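Local coordinates for protein 2-polyprenyl-6-methoxyphenol hydroxylase-like FAD-dependent oxidoreductase (Streptomyces sp. NRRL 11266, PDB 6UI5) that binds flavin-adenine dinucleotide and has the make-up of an FAD-dependent oxidoreductase of the aromatic-ring hydroxylase family, with a Rossmann-type domain, at residues Y196-S199 with D205-L208; E20-D25 with L111-R116; D400-R405 with D461-L466. All coordinates share one frame; numbering follows the deposited sequence.

Contact 1. Residues Y196-S199 with D205-L208; sequences YGLS and DQFL
Leu198 lies between two side chains of strand 206-211, Gln206 and Leu208, and all three CB atoms rise from the same face of the paired backbones. Leu208 brings its CD1 branch across to the loop: with CG anti to the backbone N (chi1 174°), this methyl lies 3.8 Å from Leu198 CB and also rests against the Leu198 backbone amide. Leu198 sends its own CD1 the other way, to 3.3 Å from Gln206 OE1, the two side chains crossing at a slant. That is an apolar methyl beside a carbonyl oxygen, a close packing contact rather than a bond. Phe207 points to the other face, onto Val245 and Leu248 of helix 238-249, while its backbone bonds to the loop. Its O accepts from Ser199 N at 2.8 Å, with a bent N-H...O angle of 145°, and also receives the Leu198 CA-H, with Leu198 CA 3.2 Å from Phe207 O. The return bond from Phe207 N to Ser199 O, at 3.5 Å, is weak. Together the two bonds make Ser199 and Phe207 a hydrogen-bonded antiparallel pair. Glycine suits position 197, where phi is positive. The chemistry is thus divided: main-chain polar groups fix the register beside this strand, while the Leu208 CD1 methyl against Leu198 CB supplies the apolar contact, and Leu208 also packs on Phe220.

Contact 2. Residues E20-D25 with L111-R116; sequences ELAMRD and LGVDLR
Ala22, in the last part of helix 12-22, and Leu111, just past helix 97-110, bring their backbones to 5.7 Å between Ala22 CA and Leu111 CA, each pointing its CB at the other chain. A methyl is all that this spacing needs. Ala22 CB lies 3.8 Å from Leu111 CB and 3.5 Å from Val113 CG2, so it rests against both, with the Leu111 carbonyl oxygen 3.6 Å from Ala22 CB. Val113 places CG2 there by setting CG1 anti to its backbone N (chi1 167°), and the residue also packs on Leu30. Leu111 extends past the alanine, and its CD1 comes within 3.9 Å of Met23 CB. The Met23 side chain also touches Arg57. Both helices finish in Schellman motifs, with Asp25 and Gly112 as the residues of positive phi; at Gly112 a side chain would collide with the preceding carbonyl oxygen, which explains the glycine. In the Rossmann-type fold, helix 12-22 is the crossover between parallel strands 5-8 and 28-31, and segment 111-116 leads into strand 114-116, which runs beside 28-31 at the sheet's edge. Arg24 folds back over the last helical turn: its NH1 donates to Glu20 O at 2.8 Å and forms a salt bridge with Glu20 OE2 at 3.2 Å, both partners lying near the guanidinium plane. Arg57 binds the other carboxylate oxygen of Glu20, while Arg24 NH2 reaches Gly428 O.

Contact 3. Residues D400-R405 with D461-L466; sequences DRLLGR and DLPGTL
Leu462 opens the meeting with Leu402: its CD2 methyl lies 3.7 Å from Leu402 CD1 and 4.0 Å from Leu402 CD2, so one methyl of Leu462 lies against both methyls of Leu402, the side chains running aslant. Pro463 follows, meeting the same partner through its ring. Pro463 CD, the ring carbon bonded to N, lies 3.6 Å from Leu402 CD1, and the rigid ring offers an apolar surface with no amide hydrogen to bury. Leu402 can face both residues because its CG stands anti to the carbonyl carbon (chi1 -61°) and its backbone is held on both flanks. Its amide is bound by Asp400 OD1 at 3.0 Å in an Asx turn, and its carbonyl closes a type II turn with Arg405 N, with Gly404 taking the positive phi. Beside the turn, Arg401 and Arg405 share the carboxylate of Glu377, from helix 369-379. Gly404 and Arg405 pair with Val474, and Pro463 and Leu466 pack on His477, so strand 474-477 of the mixed C-terminal sheet touches both segments.

In the fold
From the N terminus, the chain passes through helix 12-22 and returns 85 residues later to close contact 2, joining the first crossover helix of the Rossmann-type sheet to the approach to its edge strand. Contact 1 comes next and closes a short loop, five residues between its segments, at the antiparallel sheet; Leu208 has its side chain about 7 Å from the FAD. Contact 3 closes last, joining the loop after helix 369-379 to the approach to strand 465-468 of the mixed C-terminal sheet. All follow in series, none nesting or crossing. Contacts 1 and 2 lie on opposite sides of the chain's centre; contacts 2 and 3 come within about 15 Å at their nearest atoms.

Contact 1. Residues Y196-S199 with D205-L208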
loop_
_atom_site.group_PDB
_atom_site.type_symbol
_atom_site.label_atom_id
_atom_site.label_comp_id
_atom_site.label_asym_id
_atom_site.label_seq_id
_atom_site.Cartn_x
_atom_site.Cartn_y
_atom_site.Cartn_z
ATOM N N TYR A 196 4.879 -30.946 -7.093
ATOM C CA TYR A 196 4.009 -30.568 -8.187
ATOM C C TYR A 196 3.327 -29.257 -7.830
ATOM O O TYR A 196 2.796 -29.104 -6.725
ATOM C CB TYR A 196 2.981 -31.660 -8.469
ATOM C CG TYR A 196 2.244 -31.417 -9.752
ATOM C CD1 TYR A 196 2.936 -31.109 -10.915
ATOM C CD2 TYR A 196 0.859 -31.481 -9.809
ATOM C CE1 TYR A 196 2.270 -30.874 -12.095
ATOM C CE2 TYR A 196 0.186 -31.249 -10.993
ATOM C CZ TYR A 196 0.899 -30.948 -12.129
ATOM O OH TYR A 196 0.234 -30.717 -13.304
ATOM N N GLY A 197 3.366 -28.308 -8.754
ATOM C CA GLY A 197 2.831 -26.997 -8.477
ATOM C C GLY A 197 3.725 -26.242 -7.520
ATOM O O GLY A 197 4.633 -26.820 -6.905
ATOM N N LEU A 198 3.475 -24.947 -7.385
ATOM C CA LEU A 198 4.322 -24.109 -6.559
ATOM C C LEU A 198 4.006 -24.330 -5.088
ATOM O O LEU A 198 2.841 -24.468 -4.700
ATOM C CB LEU A 198 4.143 -22.651 -6.955
ATOM C CG LEU A 198 4.671 -21.574 -6.028
ATOM C CD1 LEU A 198 5.296 -20.447 -6.823
ATOM C CD2 LEU A 198 3.488 -21.080 -5.257
ATOM N N SER A 199 5.057 -24.369 -4.270
ATOM C CA SER A 199 4.955 -24.687 -2.847
ATOM C C SER A 199 5.623 -23.575 -2.042
ATOM O O SER A 199 6.773 -23.706 -1.605
ATOM C CB SER A 199 5.576 -26.076 -2.529
ATOM O OG SER A 199 5.158 -26.520 -1.247
ATOM N N ASP A 205 10.514 -18.699 1.009
ATOM C CA ASP A 205 11.100 -19.527 -0.043
ATOM C C ASP A 205 10.052 -20.374 -0.753
ATOM O O ASP A 205 9.220 -21.025 -0.114
ATOM C CB ASP A 205 12.180 -20.429 0.549
ATOM C CG ASP A 205 13.000 -19.723 1.599
ATOM O OD1 ASP A 205 12.636 -19.809 2.788
ATOM O OD2 ASP A 205 13.984 -19.051 1.239
ATOM N N GLN A 206 10.125 -20.396 -2.082
ATOM C CA GLN A 206 9.175 -21.112 -2.917
ATOM C C GLN A 206 9.889 -22.200 -3.704
ATOM O O GLN A 206 11.099 -22.127 -3.950
ATOM C CB GLN A 206 8.456 -20.151 -3.885
ATOM C CG GLN A 206 8.140 -18.754 -3.291
ATOM C CD GLN A 206 7.675 -17.726 -4.336
ATOM O OE1 GLN A 206 6.940 -18.060 -5.271
ATOM N NE2 GLN A 206 8.090 -16.468 -4.166
ATOM N N PHE A 207 9.134 -23.227 -4.077
ATOM C CA PHE A 207 9.592 -24.201 -5.057
ATOM C C PHE A 207 8.507 -24.445 -6.095
ATOM O O PHE A 207 7.383 -24.813 -5.744
ATOM C CB PHE A 207 9.967 -25.542 -4.432
ATOM C CG PHE A 207 10.174 -26.617 -5.462
ATOM C CD1 PHE A 207 11.362 -26.693 -6.169
ATOM C CD2 PHE A 207 9.162 -27.512 -5.767
ATOM C CE1 PHE A 207 11.549 -27.664 -7.136
ATOM C CE2 PHE A 207 9.344 -28.476 -6.736
ATOM C CZ PHE A 207 10.542 -28.553 -7.420
ATOM N N LEU A 208 8.856 -24.302 -7.368
ATOM C CA LEU A 208 7.940 -24.592 -8.462
ATOM C C LEU A 208 8.428 -25.812 -9.229
ATOM O O LEU A 208 9.554 -25.820 -9.732
ATOM C CB LEU A 208 7.806 -23.405 -9.415
ATOM C CG LEU A 208 6.954 -23.796 -10.626
ATOM C CD1 LEU A 208 5.520 -24.086 -10.186
ATOM C CD2 LEU A 208 6.984 -22.740 -11.720
#

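Contact 2. Residues E20-D25 with L111-R116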
loop_
_atom_site.group_PDB
_atom_site.type_symbol
_atom_site.label_atom_id
_atom_site.label_comp_id
_atom_site.label_asym_id
_atom_site.label_seq_id
_atom_site.Cartn_x
_atom_site.Cartn_y
_atom_site.Cartn_z
ATOM N N GLU A 20 10.007 -5.114 -35.308
ATOM C CA GLU A 20 9.392 -3.789 -35.442
ATOM C C GLU A 20 10.178 -2.911 -36.418
ATOM O O GLU A 20 9.596 -2.046 -37.089
ATOM C CB GLU A 20 9.311 -3.081 -34.093
ATOM C CG GLU A 20 8.389 -3.678 -32.980
ATOM C CD GLU A 20 6.899 -3.855 -33.361
ATOM O OE1 GLU A 20 6.328 -4.927 -33.042
ATOM O OE2 GLU A 20 6.284 -2.927 -33.941
ATOM N N LEU A 21 11.496 -3.116 -36.523
ATOM C CA LEU A 21 12.283 -2.292 -37.434
ATOM C C LEU A 21 12.200 -2.808 -38.871
ATOM O O LEU A 21 12.159 -2.012 -39.821
ATOM C CB LEU A 21 13.732 -2.229 -36.966
ATOM C CG LEU A 21 14.021 -1.476 -35.668
ATOM C CD1 LEU A 21 15.515 -1.562 -35.253
ATOM C CD2 LEU A 21 13.600 -0.039 -35.839
ATOM N N ALA A 22 12.140 -4.131 -39.041
ATOM C CA ALA A 22 12.221 -4.742 -40.362
ATOM C C ALA A 22 10.874 -4.764 -41.058
ATOM O O ALA A 22 10.814 -4.676 -42.291
ATOM C CB ALA A 22 12.755 -6.169 -40.258
ATOM N N MET A 23 9.784 -4.909 -40.300
ATOM C CA MET A 23 8.470 -4.811 -40.923
ATOM C C MET A 23 8.250 -3.442 -41.559
ATOM O O MET A 23 7.402 -3.313 -42.451
ATOM C CB MET A 23 7.378 -5.113 -39.906
ATOM C CG MET A 23 7.002 -3.920 -39.000
ATOM S SD MET A 23 5.660 -4.419 -37.896
ATOM C CE MET A 23 6.235 -6.100 -37.523
ATOM N N ARG A 24 9.014 -2.428 -41.137
ATOM C CA ARG A 24 8.952 -1.092 -41.711
ATOM C C ARG A 24 10.136 -0.802 -42.642
ATOM O O ARG A 24 10.479 0.365 -42.865
ATOM C CB ARG A 24 8.851 -0.049 -40.588
ATOM C CG ARG A 24 7.728 -0.369 -39.544
ATOM C CD ARG A 24 7.496 0.751 -38.519
ATOM N NE ARG A 24 6.237 0.554 -37.804
ATOM C CZ ARG A 24 6.098 -0.269 -36.768
ATOM N NH1 ARG A 24 7.160 -0.949 -36.342
ATOM N NH2 ARG A 24 4.922 -0.399 -36.136
ATOM N N ASP A 25 10.770 -1.842 -43.185
ATOM C CA ASP A 25 11.821 -1.681 -44.190
ATOM C C ASP A 25 12.985 -0.823 -43.684
ATOM O O ASP A 25 13.636 -0.125 -44.458
ATOM C CB ASP A 25 11.246 -1.105 -45.490
ATOM C CG ASP A 25 10.141 -1.979 -46.085
ATOM O OD1 ASP A 25 9.986 -3.150 -45.661
ATOM O OD2 ASP A 25 9.432 -1.496 -46.988
ATOM N N LEU A 111 11.208 -11.227 -42.467
ATOM C CA LEU A 111 11.185 -9.790 -42.731
ATOM C C LEU A 111 12.565 -9.247 -43.075
ATOM O O LEU A 111 12.695 -8.038 -43.320
ATOM C CB LEU A 111 10.584 -9.005 -41.556
ATOM C CG LEU A 111 9.168 -9.319 -41.015
ATOM C CD1 LEU A 111 9.008 -8.691 -39.622
ATOM C CD2 LEU A 111 8.007 -8.880 -41.946
ATOM N N GLY A 112 13.590 -10.098 -43.128
ATOM C CA GLY A 112 14.867 -9.677 -43.657
ATOM C C GLY A 112 15.834 -9.074 -42.666
ATOM O O GLY A 112 16.793 -8.416 -43.089
ATOM N N VAL A 113 15.614 -9.258 -41.365
ATOM C CA VAL A 113 16.657 -8.925 -40.415
ATOM C C VAL A 113 17.895 -9.746 -40.726
ATOM O O VAL A 113 17.812 -10.958 -40.947
ATOM C CB VAL A 113 16.169 -9.208 -38.989
ATOM C CG1 VAL A 113 17.341 -9.179 -38.048
ATOM C CG2 VAL A 113 15.124 -8.200 -38.594
ATOM N N ASP A 114 19.049 -9.095 -40.754
ATOM C CA ASP A 114 20.301 -9.844 -40.785
ATOM C C ASP A 114 20.569 -10.297 -39.357
ATOM O O ASP A 114 21.080 -9.533 -38.535
ATOM C CB ASP A 114 21.436 -9.000 -41.340
ATOM C CG ASP A 114 22.757 -9.772 -41.439
ATOM O OD1 ASP A 114 22.765 -11.019 -41.285
ATOM O OD2 ASP A 114 23.786 -9.119 -41.689
ATOM N N LEU A 115 20.226 -11.546 -39.060
ATOM C CA LEU A 115 20.396 -12.125 -37.731
ATOM C C LEU A 115 21.730 -12.884 -37.664
ATOM O O LEU A 115 22.022 -13.709 -38.537
ATOM C CB LEU A 115 19.203 -13.044 -37.434
ATOM C CG LEU A 115 18.924 -13.541 -36.012
ATOM C CD1 LEU A 115 17.600 -14.263 -35.967
ATOM C CD2 LEU A 115 20.030 -14.488 -35.519
ATOM N N ARG A 116 22.532 -12.606 -36.622
ATOM C CA ARG A 116 23.902 -13.132 -36.475
ATOM C C ARG A 116 24.115 -13.808 -35.131
ATOM O O ARG A 116 24.542 -13.157 -34.173
ATOM C CB ARG A 116 24.934 -12.044 -36.629
ATOM C CG ARG A 116 24.635 -11.122 -37.717
ATOM C CD ARG A 116 25.874 -10.450 -38.191
ATOM N NE ARG A 116 25.560 -9.704 -39.392
ATOM C CZ ARG A 116 26.226 -8.637 -39.802
ATOM N NH1 ARG A 116 27.253 -8.181 -39.104
ATOM N NH2 ARG A 116 25.856 -8.022 -40.912
#

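Contact 3. Residues D400-R405 with D461-L466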
loop_
_atom_site.group_PDB
_atom_site.type_symbol
_atom_site.label_atom_id
_atom_site.label_comp_id
_atom_site.label_asym_id
_atom_site.label_seq_id
_atom_site.Cartn_x
_atom_site.Cartn_y
_atom_site.Cartn_z
ATOM N N ASP A 400 -10.727 8.936 -17.979
ATOM C CA ASP A 400 -10.765 8.239 -19.259
ATOM C C ASP A 400 -9.875 7.004 -19.171
ATOM O O ASP A 400 -8.680 7.113 -18.882
ATOM C CB ASP A 400 -10.298 9.164 -20.385
ATOM C CG ASP A 400 -10.508 8.573 -21.774
ATOM O OD1 ASP A 400 -10.933 7.407 -21.894
ATOM O OD2 ASP A 400 -10.219 9.284 -22.756
ATOM N N ARG A 401 -10.459 5.839 -19.437
ATOM C CA ARG A 401 -9.779 4.558 -19.344
ATOM C C ARG A 401 -9.251 4.074 -20.685
ATOM O O ARG A 401 -8.737 2.953 -20.773
ATOM C CB ARG A 401 -10.731 3.521 -18.746
ATOM C CG ARG A 401 -10.869 3.668 -17.234
ATOM C CD ARG A 401 -9.777 2.893 -16.529
ATOM N NE ARG A 401 -9.020 3.639 -15.524
ATOM C CZ ARG A 401 -7.853 3.235 -15.033
ATOM N NH1 ARG A 401 -7.212 3.970 -14.120
ATOM N NH2 ARG A 401 -7.309 2.085 -15.448
ATOM N N LEU A 402 -9.380 4.880 -21.733
ATOM C CA LEU A 402 -8.950 4.477 -23.066
ATOM C C LEU A 402 -7.732 5.235 -23.567
ATOM O O LEU A 402 -6.863 4.631 -24.211
ATOM C CB LEU A 402 -10.109 4.641 -24.066
ATOM C CG LEU A 402 -11.351 3.799 -23.746
ATOM C CD1 LEU A 402 -12.487 4.076 -24.702
ATOM C CD2 LEU A 402 -11.057 2.287 -23.702
ATOM N N LEU A 403 -7.642 6.541 -23.287
ATOM C CA LEU A 403 -6.508 7.334 -23.755
ATOM C C LEU A 403 -5.202 6.789 -23.204
ATOM O O LEU A 403 -5.094 6.458 -22.017
ATOM C CB LEU A 403 -6.651 8.798 -23.346
ATOM C CG LEU A 403 -7.153 9.791 -24.399
ATOM C CD1 LEU A 403 -7.402 11.132 -23.752
ATOM C CD2 LEU A 403 -6.189 9.955 -25.564
ATOM N N GLY A 404 -4.204 6.722 -24.080
ATOM C CA GLY A 404 -2.882 6.269 -23.703
ATOM C C GLY A 404 -2.766 4.786 -23.494
ATOM O O GLY A 404 -1.783 4.351 -22.883
ATOM N N ARG A 405 -3.756 3.997 -23.932
ATOM C CA ARG A 405 -3.753 2.550 -23.729
ATOM C C ARG A 405 -4.188 1.814 -24.974
ATOM O O ARG A 405 -4.913 2.344 -25.815
ATOM C CB ARG A 405 -4.662 2.125 -22.577
ATOM C CG ARG A 405 -4.185 2.814 -21.347
ATOM C CD ARG A 405 -4.575 2.208 -20.082
ATOM N NE ARG A 405 -5.112 3.286 -19.259
ATOM C CZ ARG A 405 -5.365 3.188 -17.966
ATOM N NH1 ARG A 405 -5.868 4.235 -17.298
ATOM N NH2 ARG A 405 -5.088 2.052 -17.330
ATOM N N ASP A 461 -19.512 0.303 -25.691
ATOM C CA ASP A 461 -18.639 0.854 -24.664
ATOM C C ASP A 461 -17.336 1.392 -25.221
ATOM O O ASP A 461 -16.367 1.539 -24.484
ATOM C CB ASP A 461 -18.369 -0.155 -23.552
ATOM C CG ASP A 461 -19.548 -0.295 -22.620
ATOM O OD1 ASP A 461 -20.010 0.747 -22.089
ATOM O OD2 ASP A 461 -20.032 -1.436 -22.448
ATOM N N LEU A 462 -17.301 1.696 -26.506
ATOM C CA LEU A 462 -16.225 2.413 -27.159
ATOM C C LEU A 462 -16.800 3.614 -27.902
ATOM O O LEU A 462 -17.922 3.552 -28.437
ATOM C CB LEU A 462 -15.484 1.505 -28.151
ATOM C CG LEU A 462 -14.507 0.469 -27.582
ATOM C CD1 LEU A 462 -13.725 -0.134 -28.727
ATOM C CD2 LEU A 462 -13.568 1.076 -26.535
ATOM N N PRO A 463 -16.059 4.711 -27.969
ATOM C CA PRO A 463 -16.551 5.881 -28.721
ATOM C C PRO A 463 -16.727 5.579 -30.199
ATOM O O PRO A 463 -16.450 4.462 -30.647
ATOM C CB PRO A 463 -15.447 6.920 -28.513
ATOM C CG PRO A 463 -14.181 6.041 -28.293
ATOM C CD PRO A 463 -14.717 4.937 -27.411
ATOM N N GLY A 464 -17.148 6.592 -30.965
ATOM C CA GLY A 464 -17.419 6.393 -32.377
ATOM C C GLY A 464 -16.190 6.443 -33.253
ATOM O O GLY A 464 -16.169 5.815 -34.318
ATOM N N THR A 465 -15.153 7.171 -32.827
ATOM C CA THR A 465 -13.918 7.322 -33.594
ATOM C C THR A 465 -12.722 7.215 -32.648
ATOM O O THR A 465 -12.811 7.585 -31.474
ATOM C CB THR A 465 -13.909 8.674 -34.359
ATOM O OG1 THR A 465 -15.257 9.033 -34.732
ATOM C CG2 THR A 465 -13.026 8.620 -35.630
ATOM N N LEU A 466 -11.601 6.695 -33.153
ATOM C CA LEU A 466 -10.391 6.580 -32.332
ATOM C C LEU A 466 -9.173 6.618 -33.241
ATOM O O LEU A 466 -9.217 6.175 -34.400
ATOM C CB LEU A 466 -10.337 5.297 -31.471
ATOM C CG LEU A 466 -11.483 4.910 -30.496
ATOM C CD1 LEU A 466 -12.492 3.967 -31.127
ATOM C CD2 LEU A 466 -11.029 4.339 -29.177
#